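Local coordinates for uncharacterized protein (Thermus thermophilus HB8, PDB 6SCE), which is probably a type III CRISPR defence DNA nuclease that is switched on by binding cyclic oligoadenylate, at residues D13-Y18 and E136-E141; D543-H548 and L552-C557; Y91-F96 and M386-Y391. One frame throughout, in Å; residues are numbered along the deposited sequence. Where two conformers were deposited one is given.

Contact 1: D13-Y18 and E136-E141. With nucleotides of chain B.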
loop_
_atom_site.group_PDB
_atom_site.type_symbol
_atom_site.label_atom_id
_atom_site.label_comp_id
_atom_site.label_asym_id
_atom_site.label_seq_id
_atom_site.Cartn_x
_atom_site.Cartn_y
_atom_site.Cartn_z
ATOM N N ASP A 13 3.948 -2.940 13.119
ATOM C CA ASP A 13 5.244 -3.576 13.142
ATOM C C ASP A 13 6.078 -3.227 14.394
ATOM O O ASP A 13 6.346 -2.071 14.646
ATOM C CB ASP A 13 6.053 -3.252 11.893
ATOM C CG ASP A 13 6.988 -4.376 11.557
ATOM O OD1 ASP A 13 7.955 -4.572 12.316
ATOM O OD2 ASP A 13 6.707 -5.087 10.565
ATOM N N PRO A 14 6.488 -4.233 15.164
ATOM C CA PRO A 14 7.250 -3.938 16.382
ATOM C C PRO A 14 8.702 -3.580 16.116
ATOM O O PRO A 14 9.382 -3.056 17.008
ATOM C CB PRO A 14 7.163 -5.255 17.165
ATOM C CG PRO A 14 7.042 -6.288 16.119
ATOM C CD PRO A 14 6.168 -5.662 15.065
ATOM N N ALA A 15 9.188 -3.857 14.916
ATOM C CA ALA A 15 10.630 -3.665 14.672
ATOM C C ALA A 15 11.146 -2.224 14.846
ATOM O O ALA A 15 12.195 -2.015 15.460
ATOM C CB ALA A 15 11.025 -4.203 13.327
ATOM N N PRO A 16 10.434 -1.213 14.318
ATOM C CA PRO A 16 10.955 0.142 14.555
ATOM C C PRO A 16 10.845 0.577 16.007
ATOM O O PRO A 16 11.649 1.364 16.457
ATOM C CB PRO A 16 10.090 1.040 13.664
ATOM C CG PRO A 16 8.874 0.220 13.361
ATOM C CD PRO A 16 9.337 -1.219 13.330
ATOM N N ALA A 17 9.861 0.039 16.731
ATOM C CA ALA A 17 9.708 0.330 18.168
ATOM C C ALA A 17 10.883 -0.270 18.948
ATOM O O ALA A 17 11.459 0.360 19.857
ATOM C CB ALA A 17 8.391 -0.242 18.674
ATOM N N TYR A 18 11.223 -1.499 18.592
ATOM C CA TYR A 18 12.369 -2.175 19.205
ATOM C C TYR A 18 13.679 -1.502 18.842
ATOM O O TYR A 18 14.510 -1.219 19.730
ATOM C CB TYR A 18 12.374 -3.655 18.862
ATOM C CG TYR A 18 13.544 -4.399 19.439
ATOM C CD1 TYR A 18 13.854 -4.315 20.796
ATOM C CD2 TYR A 18 14.335 -5.204 18.636
ATOM C CE1 TYR A 18 14.928 -5.020 21.330
ATOM C CE2 TYR A 18 15.400 -5.908 19.161
ATOM C CZ TYR A 18 15.701 -5.802 20.508
ATOM O OH TYR A 18 16.782 -6.514 21.016
ATOM N N GLU A 136 23.060 -0.581 16.240
ATOM C CA GLU A 136 21.751 -0.900 16.810
ATOM C C GLU A 136 20.850 -1.737 15.882
ATOM O O GLU A 136 19.854 -2.297 16.321
ATOM C CB GLU A 136 21.024 0.415 17.114
ATOM C CG GLU A 136 21.742 1.295 18.128
ATOM C CD GLU A 136 22.645 2.351 17.502
ATOM O OE1 GLU A 136 23.085 2.184 16.337
ATOM O OE2 GLU A 136 22.901 3.384 18.170
ATOM N N ALA A 137 21.205 -1.798 14.604
ATOM C CA ALA A 137 20.453 -2.602 13.606
ATOM C C ALA A 137 20.003 -3.948 14.113
ATOM O O ALA A 137 20.787 -4.710 14.723
ATOM C CB ALA A 137 21.321 -2.811 12.371
ATOM N N LEU A 138 18.737 -4.291 13.874
ATOM C CA LEU A 138 18.262 -5.580 14.325
ATOM C C LEU A 138 19.053 -6.722 13.639
ATOM O O LEU A 138 19.366 -6.672 12.428
ATOM C CB LEU A 138 16.761 -5.750 14.050
ATOM C CG LEU A 138 15.820 -5.276 15.166
ATOM C CD1 LEU A 138 16.099 -3.856 15.597
ATOM C CD2 LEU A 138 14.376 -5.462 14.708
ATOM N N THR A 139 19.321 -7.744 14.418
ATOM C CA THR A 139 20.003 -8.945 13.943
ATOM C C THR A 139 18.976 -9.918 13.398
ATOM O O THR A 139 17.765 -9.785 13.595
ATOM C CB THR A 139 20.744 -9.638 15.106
ATOM O OG1 THR A 139 19.778 -10.114 16.050
ATOM C CG2 THR A 139 21.749 -8.667 15.785
ATOM N N LEU A 140 19.455 -10.944 12.726
ATOM C CA LEU A 140 18.581 -11.993 12.244
ATOM C C LEU A 140 17.853 -12.629 13.397
ATOM O O LEU A 140 16.663 -12.933 13.301
ATOM C CB LEU A 140 19.352 -13.031 11.416
ATOM C CG LEU A 140 18.411 -14.039 10.736
ATOM C CD1 LEU A 140 18.873 -14.438 9.348
ATOM C CD2 LEU A 140 18.172 -15.268 11.605
ATOM N N GLU A 141 18.554 -12.845 14.509
ATOM C CA GLU A 141 17.916 -13.513 15.637
ATOM C C GLU A 141 16.804 -12.641 16.235
ATOM O O GLU A 141 15.781 -13.153 16.682
ATOM C CB GLU A 141 18.939 -13.804 16.722
ATOM C CG GLU A 141 19.900 -14.915 16.352
ATOM C CD GLU A 141 20.848 -14.561 15.234
ATOM O OE1 GLU A 141 21.258 -13.361 15.086
ATOM O OE2 GLU A 141 21.171 -15.533 14.481
ATOM P P A B 2 3.906 0.718 11.747
ATOM O OP1 A B 2 3.650 -0.716 11.407
ATOM O OP2 A B 2 4.228 1.161 13.149
ATOM O "O5'" A B 2 5.107 1.211 10.804
ATOM C "C5'" A B 2 5.723 2.489 11.087
ATOM C "C4'" A B 2 6.855 2.722 10.119
ATOM O "O4'" A B 2 7.900 1.747 10.388
ATOM C "C3'" A B 2 6.509 2.591 8.642
ATOM O "O3'" A B 2 7.148 3.604 7.868
ATOM C "C2'" A B 2 7.091 1.229 8.269
ATOM O "O2'" A B 2 7.481 1.163 6.915
ATOM C "C1'" A B 2 8.312 1.171 9.177
ATOM N N9 A B 2 8.837 -0.160 9.414
ATOM C C8 A B 2 8.182 -1.361 9.261
ATOM N N7 A B 2 8.960 -2.388 9.495
ATOM C C5 A B 2 10.196 -1.839 9.798
ATOM C C6 A B 2 11.440 -2.414 10.123
ATOM N N6 A B 2 11.672 -3.725 10.122
ATOM N N1 A B 2 12.457 -1.567 10.413
ATOM C C2 A B 2 12.237 -0.250 10.309
ATOM N N3 A B 2 11.117 0.406 10.000
ATOM C C4 A B 2 10.127 -0.461 9.747
#
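Leu138 pushes its branched end against Ala15 and Tyr18 at the start of helix 15-28. One methyl, CD2, meets Ala15 CB at 3.8 Å and also lies in the plane of the Tyr18 ring, at its edge. The other, CD1, approaches Tyr18 CD2 obliquely at 3.8 Å. The Tyr18 side chain extends away from its own amide (chi1 179°), carrying the ring past Leu138 and letting the hydroxyl hydrogen-bond to Glu142. The contact is small and wholly apolar, 139 Å² in all. Its other side faces an adenosine nucleotide of chain B, consistent with a site for the cyclic oligoadenylate activator. Asp13 N donates to OP1 of A2 of chain B over 2.8 Å, gripping the phosphate just before the helix, whose N-terminal dipole may add some attraction. Ala15 and Pro16 cover the same face of the adenine: Ala15 CB stands 3.3 Å from N6 of A2, and Pro16 CD 3.7 Å from C5 of A2. Ala15 CB is therefore shared, touching both the base and Leu138. The Asp13 carboxylate lies close to the base, CG 3.5 Å from N7 of A2, while the anti lone pair of OD1 accepts from Ala15 N at 3.0 Å (158° at the hydrogen), a bond that caps the helix. Tyr147 also hydrogen-bonds to OD1, and the two bonds together limit rotation of the group. Within the Rossmann-like domain, strand 5-10 runs into this nucleotide-binding turn, and residues 136-138 lead to Thr139, the N-cap of helix 140-148. Tyr143 and Leu146 of that helix pack on Leu138, while Phe53 and Leu56 of helix 44-59 pack on Tyr18.

Contact 2: D543-H548 and L552-C557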
loop_
_atom_site.group_PDB
_atom_site.type_symbol
_atom_site.label_atom_id
_atom_site.label_comp_id
_atom_site.label_asym_id
_atom_site.label_seq_id
_atom_site.Cartn_x
_atom_site.Cartn_y
_atom_site.Cartn_z
ATOM N N ASP A 543 -13.469 -8.033 -14.327
ATOM C CA ASP A 543 -14.888 -8.106 -14.731
ATOM C C ASP A 543 -15.733 -6.903 -14.316
ATOM O O ASP A 543 -16.888 -6.751 -14.739
ATOM C CB ASP A 543 -15.500 -9.377 -14.160
ATOM C CG ASP A 543 -14.880 -10.633 -14.744
ATOM O OD1 ASP A 543 -14.271 -10.538 -15.819
ATOM O OD2 ASP A 543 -14.987 -11.695 -14.100
ATOM N N GLY A 544 -15.156 -6.044 -13.472
ATOM C CA GLY A 544 -15.812 -4.837 -13.058
ATOM C C GLY A 544 -14.923 -4.078 -12.079
ATOM O O GLY A 544 -13.956 -4.613 -11.544
ATOM N N VAL A 545 -15.245 -2.812 -11.875
ATOM C CA VAL A 545 -14.540 -2.018 -10.885
ATOM C C VAL A 545 -15.497 -0.956 -10.352
ATOM O O VAL A 545 -16.336 -0.417 -11.078
ATOM C CB VAL A 545 -13.217 -1.436 -11.449
ATOM C CG1 VAL A 545 -13.465 -0.499 -12.626
ATOM C CG2 VAL A 545 -12.393 -0.741 -10.371
ATOM N N PHE A 546 -15.396 -0.701 -9.052
ATOM C CA PHE A 546 -16.140 0.401 -8.468
ATOM C C PHE A 546 -15.302 1.112 -7.406
ATOM O O PHE A 546 -14.368 0.523 -6.820
ATOM C CB PHE A 546 -17.560 0.001 -7.976
ATOM C CG PHE A 546 -17.600 -1.018 -6.874
ATOM C CD1 PHE A 546 -17.603 -2.374 -7.165
ATOM C CD2 PHE A 546 -17.751 -0.623 -5.551
ATOM C CE1 PHE A 546 -17.680 -3.316 -6.147
ATOM C CE2 PHE A 546 -17.841 -1.553 -4.527
ATOM C CZ PHE A 546 -17.794 -2.903 -4.821
ATOM N N PHE A 547 -15.633 2.384 -7.197
ATOM C CA PHE A 547 -14.948 3.224 -6.216
ATOM C C PHE A 547 -16.000 3.775 -5.258
ATOM O O PHE A 547 -17.026 4.283 -5.696
ATOM C CB PHE A 547 -14.181 4.339 -6.929
ATOM C CG PHE A 547 -13.408 5.224 -6.001
ATOM C CD1 PHE A 547 -12.367 4.717 -5.253
ATOM C CD2 PHE A 547 -13.748 6.568 -5.856
ATOM C CE1 PHE A 547 -11.668 5.519 -4.368
ATOM C CE2 PHE A 547 -13.040 7.380 -4.987
ATOM C CZ PHE A 547 -12.000 6.853 -4.242
ATOM N N HIS A 548 -15.779 3.611 -3.955
ATOM C CA HIS A 548 -16.719 4.157 -2.991
ATOM C C HIS A 548 -15.973 4.637 -1.761
ATOM O O HIS A 548 -15.388 3.840 -1.048
ATOM C CB HIS A 548 -17.760 3.109 -2.600
ATOM C CG HIS A 548 -18.871 3.655 -1.760
ATOM N ND1 HIS A 548 -19.579 4.781 -2.117
ATOM C CD2 HIS A 548 -19.397 3.230 -0.585
ATOM C CE1 HIS A 548 -20.483 5.039 -1.183
ATOM N NE2 HIS A 548 -20.395 4.113 -0.246
ATOM N N LEU A 552 -11.085 1.383 -3.527
ATOM C CA LEU A 552 -11.306 0.831 -4.859
ATOM C C LEU A 552 -11.643 -0.650 -4.729
ATOM O O LEU A 552 -11.084 -1.358 -3.880
ATOM C CB LEU A 552 -10.048 0.976 -5.717
ATOM C CG LEU A 552 -10.249 0.755 -7.215
ATOM C CD1 LEU A 552 -11.215 1.736 -7.816
ATOM C CD2 LEU A 552 -8.892 0.910 -7.887
ATOM N N TRP A 553 -12.557 -1.116 -5.578
ATOM C CA TRP A 553 -12.972 -2.523 -5.597
ATOM C C TRP A 553 -12.838 -3.049 -7.014
ATOM O O TRP A 553 -13.260 -2.385 -7.957
ATOM C CB TRP A 553 -14.450 -2.677 -5.214
ATOM C CG TRP A 553 -14.808 -2.366 -3.791
ATOM C CD1 TRP A 553 -14.852 -1.137 -3.207
ATOM C CD2 TRP A 553 -15.253 -3.295 -2.806
ATOM N NE1 TRP A 553 -15.245 -1.250 -1.889
ATOM C CE2 TRP A 553 -15.514 -2.561 -1.626
ATOM C CE3 TRP A 553 -15.449 -4.683 -2.800
ATOM C CZ2 TRP A 553 -15.958 -3.168 -0.453
ATOM C CZ3 TRP A 553 -15.860 -5.282 -1.639
ATOM C CH2 TRP A 553 -16.108 -4.526 -0.469
ATOM N N PHE A 554 -12.244 -4.232 -7.141
ATOM C CA PHE A 554 -12.242 -4.983 -8.380
ATOM C C PHE A 554 -13.254 -6.110 -8.246
ATOM O O PHE A 554 -13.385 -6.712 -7.178
ATOM C CB PHE A 554 -10.862 -5.573 -8.652
ATOM C CG PHE A 554 -9.801 -4.543 -8.883
ATOM C CD1 PHE A 554 -10.035 -3.457 -9.715
ATOM C CD2 PHE A 554 -8.560 -4.663 -8.278
ATOM C CE1 PHE A 554 -9.055 -2.504 -9.925
ATOM C CE2 PHE A 554 -7.575 -3.717 -8.492
ATOM C CZ PHE A 554 -7.812 -2.650 -9.319
ATOM N N VAL A 555 -13.945 -6.399 -9.343
ATOM C CA VAL A 555 -15.010 -7.395 -9.346
ATOM C C VAL A 555 -14.583 -8.588 -10.199
ATOM O O VAL A 555 -14.028 -8.409 -11.306
ATOM C CB VAL A 555 -16.318 -6.819 -9.921
ATOM C CG1 VAL A 555 -17.446 -7.850 -9.850
ATOM C CG2 VAL A 555 -16.720 -5.551 -9.187
ATOM N N GLU A 556 -14.814 -9.796 -9.679
ATOM C CA GLU A 556 -14.597 -11.030 -10.468
ATOM C C GLU A 556 -15.918 -11.782 -10.497
ATOM O O GLU A 556 -16.511 -12.006 -9.445
ATOM C CB GLU A 556 -13.494 -11.906 -9.858
ATOM C CG GLU A 556 -13.203 -13.212 -10.599
ATOM C CD GLU A 556 -12.477 -13.026 -11.922
ATOM O OE1 GLU A 556 -11.942 -11.928 -12.183
ATOM O OE2 GLU A 556 -12.428 -13.995 -12.706
ATOM N N CYS A 557 -16.347 -12.168 -11.699
ATOM C CA CYS A 557 -17.635 -12.827 -11.932
ATOM C C CYS A 557 -17.404 -14.195 -12.554
ATOM O O CYS A 557 -16.762 -14.290 -13.599
ATOM C CB CYS A 557 -18.477 -12.019 -12.909
ATOM S SG CYS A 557 -19.062 -10.453 -12.242
HETATM O O HOH W 1 -15.856 1.118 -0.360
#
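Phe546 stacks on Trp553 across an antiparallel beta hairpin, strands 541-548 and 551-558, whose sequence and shape are consistent with the core of a PD-(D/E)XK nuclease. From CB, the Phe546 side chain sets CG between the backbone N and carbonyl carbon (chi1 63°), swinging the ring over to the neighbouring strand. CG lies 3.9 Å from Trp553 CB; CD1 meets Trp553 CB too and has Val555 CG2 at the ring edge, 3.9 Å away, while CD2 lies against Trp553 CD1 and CG. CE1 sits close to Trp553 CB, which rides over the centre of the ring in a CH-pi contact. CE2 and the tip, CZ, reach the indole, CZ coming to 3.2 Å from Trp553 CG. The result is an offset stack on the five-membered ring, centroids 4.1 Å apart and planes 14° from parallel. Phe546 and Trp553 are also a hydrogen-bonded pair, joined by two backbone bonds. A serine in place of Phe546, having no ring to stack, would probably leave one indole face without its aromatic partner and Trp553 freer to turn.

At the other end, Asp543 and Gly544 both face Val555, a classic beta bulge. It brings Asp543 OD2 to the backbone N of Cys557, which donates nearly straight (169°) to the anti lone pair of OD2. The Glu556 carboxylate crosses that of Asp543 at a slant, two like charges close together, and its OE1 is salt-bridged to Arg567. Near the hairpin turn, a water donates to His548 O at 2.8 Å and accepts from Trp553 NE1 at 2.9 Å.

Contact 3: Y91-F96 and M386-Y391; sequences YWAVRF and MALGLY
The Tyr391 ring carries Val94 on one face: CG1 sits over its centre, 3.7 Å from the centroid and 13° off the normal, a CH-pi contact. Beyond the ring, Tyr391 OH is 2.6 Å from the oxygen of a water that donates to Val94 O, and this water links the two helices by a polar path beside the apolar one. On helix 90-100 the Tyr91 and Trp92 rings meet edge over face: Trp92 CD1 lies in plane at the edge of the Tyr91 ring, and Tyr91 CE2 stands over the rim of one indole face. Trp92 CZ3 lies over one face of the Arg95 guanidinium, toward the rim. Arg95 NH1 donates to Tyr91 OH at 3.1 Å, a bent bond with the oxygen tilted out of the guanidinium plane.

The two helices, 90-100 and 384-393, occupy matching places in two Rossmann-like domains with the same strand order, consistent with paired CARF domains; each follows the fourth strand of its sheet and crosses to the fifth. The axes of segments 91-96 and 386-391 come within 9.9 Å and cross at -48°. Val94 supplies both methyls: with CG1 anti to the backbone N (chi1 168°) and spent on Tyr391, CG2 is left to meet Leu388 CD2 at 3.7 Å, the two side chains running antiparallel past one another. Ala93 CB touches the same Leu388 methyl more loosely, at 4.3 Å. Leu97 and Leu354 also pack on Leu388, and Leu411 on Val94. Five residues before Tyr391, the selenomethionine side chain of Met386 packs on an adenine base of the bound RNA.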
loop_
_atom_site.group_PDB
_atom_site.type_symbol
_atom_site.label_atom_id
_atom_site.label_comp_id
_atom_site.label_asym_id
_atom_site.label_seq_id
_atom_site.Cartn_x
_atom_site.Cartn_y
_atom_site.Cartn_z
ATOM N N TYR A 91 -0.080 11.007 11.101
ATOM C CA TYR A 91 -0.915 11.960 11.790
ATOM C C TYR A 91 -0.498 12.146 13.247
ATOM O O TYR A 91 -0.405 13.262 13.715
ATOM C CB TYR A 91 -2.370 11.500 11.694
ATOM C CG TYR A 91 -3.334 12.277 12.553
ATOM C CD1 TYR A 91 -3.893 13.493 12.124
ATOM C CD2 TYR A 91 -3.709 11.789 13.803
ATOM C CE1 TYR A 91 -4.788 14.200 12.933
ATOM C CE2 TYR A 91 -4.587 12.483 14.605
ATOM C CZ TYR A 91 -5.135 13.679 14.170
ATOM O OH TYR A 91 -6.008 14.329 15.027
ATOM N N TRP A 92 -0.293 11.047 13.963
ATOM C CA TRP A 92 0.065 11.096 15.354
ATOM C C TRP A 92 1.505 11.509 15.560
ATOM O O TRP A 92 1.793 12.154 16.534
ATOM C CB TRP A 92 -0.262 9.772 16.051
ATOM C CG TRP A 92 -1.705 9.677 16.350
ATOM C CD1 TRP A 92 -2.664 8.901 15.732
ATOM C CD2 TRP A 92 -2.382 10.467 17.319
ATOM N NE1 TRP A 92 -3.898 9.163 16.305
ATOM C CE2 TRP A 92 -3.742 10.114 17.280
ATOM C CE3 TRP A 92 -1.953 11.428 18.238
ATOM C CZ2 TRP A 92 -4.686 10.693 18.143
ATOM C CZ3 TRP A 92 -2.891 12.002 19.091
ATOM C CH2 TRP A 92 -4.243 11.629 19.020
ATOM N N ALA A 93 2.397 11.180 14.627
ATOM C CA ALA A 93 3.748 11.719 14.678
ATOM C C ALA A 93 3.695 13.242 14.654
ATOM O O ALA A 93 4.388 13.928 15.426
ATOM C CB ALA A 93 4.583 11.199 13.531
ATOM N N VAL A 94 2.865 13.778 13.776
ATOM C CA VAL A 94 2.769 15.221 13.681
ATOM C C VAL A 94 2.262 15.840 14.995
ATOM O O VAL A 94 2.833 16.836 15.472
ATOM C CB VAL A 94 1.872 15.646 12.526
ATOM C CG1 VAL A 94 1.547 17.126 12.610
ATOM C CG2 VAL A 94 2.538 15.327 11.196
ATOM N N ARG A 95 1.218 15.256 15.556
ATOM C CA ARG A 95 0.638 15.764 16.815
ATOM C C ARG A 95 1.585 15.620 18.010
ATOM O O ARG A 95 1.754 16.563 18.796
ATOM C CB ARG A 95 -0.672 15.094 17.096
ATOM C CG ARG A 95 -1.703 15.517 16.035
ATOM C CD ARG A 95 -3.108 15.267 16.422
ATOM N NE ARG A 95 -3.450 16.013 17.633
ATOM C CZ ARG A 95 -4.511 15.756 18.371
ATOM N NH1 ARG A 95 -5.368 14.817 18.005
ATOM N NH2 ARG A 95 -4.714 16.447 19.490
ATOM N N PHE A 96 2.247 14.468 18.112
ATOM C CA PHE A 96 3.253 14.276 19.151
ATOM C C PHE A 96 4.427 15.212 18.976
ATOM O O PHE A 96 4.949 15.722 19.961
ATOM C CB PHE A 96 3.757 12.830 19.179
ATOM C CG PHE A 96 2.950 11.934 20.047
ATOM C CD1 PHE A 96 1.570 11.858 19.899
ATOM C CD2 PHE A 96 3.558 11.140 21.012
ATOM C CE1 PHE A 96 0.817 11.027 20.690
ATOM C CE2 PHE A 96 2.794 10.316 21.816
ATOM C CZ PHE A 96 1.425 10.236 21.638
HETATM N N MSE A 386 9.650 12.199 5.768
HETATM C CA MSE A 386 9.237 13.068 4.673
HETATM C C MSE A 386 8.011 13.875 5.021
HETATM O O MSE A 386 7.929 15.075 4.760
HETATM C CB MSE A 386 9.041 12.261 3.419
HETATM C CG MSE A 386 10.318 11.615 2.868
HETATM SE SE MSE A 386 10.011 10.191 1.601
HETATM C CE MSE A 386 8.995 11.127 0.248
ATOM N N ALA A 387 7.042 13.212 5.638
ATOM C CA ALA A 387 5.812 13.872 6.050
ATOM C C ALA A 387 6.024 14.905 7.153
ATOM O O ALA A 387 5.402 15.980 7.135
ATOM C CB ALA A 387 4.800 12.831 6.469
ATOM N N LEU A 388 6.867 14.593 8.133
ATOM C CA LEU A 388 7.249 15.590 9.133
ATOM C C LEU A 388 7.965 16.785 8.492
ATOM O O LEU A 388 7.759 17.923 8.905
ATOM C CB LEU A 388 8.091 14.984 10.227
ATOM C CG LEU A 388 7.345 14.043 11.168
ATOM C CD1 LEU A 388 8.277 13.509 12.237
ATOM C CD2 LEU A 388 6.179 14.747 11.801
ATOM N N GLY A 389 8.777 16.530 7.477
ATOM C CA GLY A 389 9.420 17.601 6.731
ATOM C C GLY A 389 8.448 18.545 6.097
ATOM O O GLY A 389 8.614 19.783 6.110
ATOM N N LEU A 390 7.393 17.958 5.546
ATOM C CA LEU A 390 6.358 18.762 4.951
ATOM C C LEU A 390 5.653 19.553 6.036
ATOM O O LEU A 390 5.403 20.727 5.864
ATOM C CB LEU A 390 5.368 17.893 4.165
ATOM C CG LEU A 390 4.037 18.535 3.736
ATOM C CD1 LEU A 390 4.236 19.834 3.012
ATOM C CD2 LEU A 390 3.325 17.579 2.800
ATOM N N TYR A 391 5.311 18.915 7.147
ATOM C CA TYR A 391 4.644 19.623 8.227
ATOM C C TYR A 391 5.499 20.809 8.718
ATOM O O TYR A 391 4.973 21.879 8.986
ATOM C CB TYR A 391 4.363 18.675 9.394
ATOM C CG TYR A 391 3.983 19.404 10.647
ATOM C CD1 TYR A 391 2.748 20.014 10.768
ATOM C CD2 TYR A 391 4.850 19.452 11.729
ATOM C CE1 TYR A 391 2.391 20.693 11.932
ATOM C CE2 TYR A 391 4.505 20.124 12.893
ATOM C CZ TYR A 391 3.277 20.740 12.990
ATOM O OH TYR A 391 2.952 21.393 14.177
HETATM O O HOH W 2 2.081 19.530 15.761
#

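In the fold
From the N terminus, contact 1 opens at the turn after the first strand and closes after 117 intervening residues, bringing the start of helix 15-28 to the lead-in of helix 140-148 within the first Rossmann-like domain. Contact 3 opens inside that loop, at helix 90-100, and closes far beyond it at helix 384-393. The two therefore cross, and contact 3 ties the first domain to its counterpart built on strands 293-297 to 415-417. The centres of contacts 1 and 3 lie about 22 Å apart. Contact 2 follows in series as a local hairpin in the nuclease-like sheet, across the chain's centre, about 38 Å from contact 1 and about 33 Å from contact 3, centre to centre.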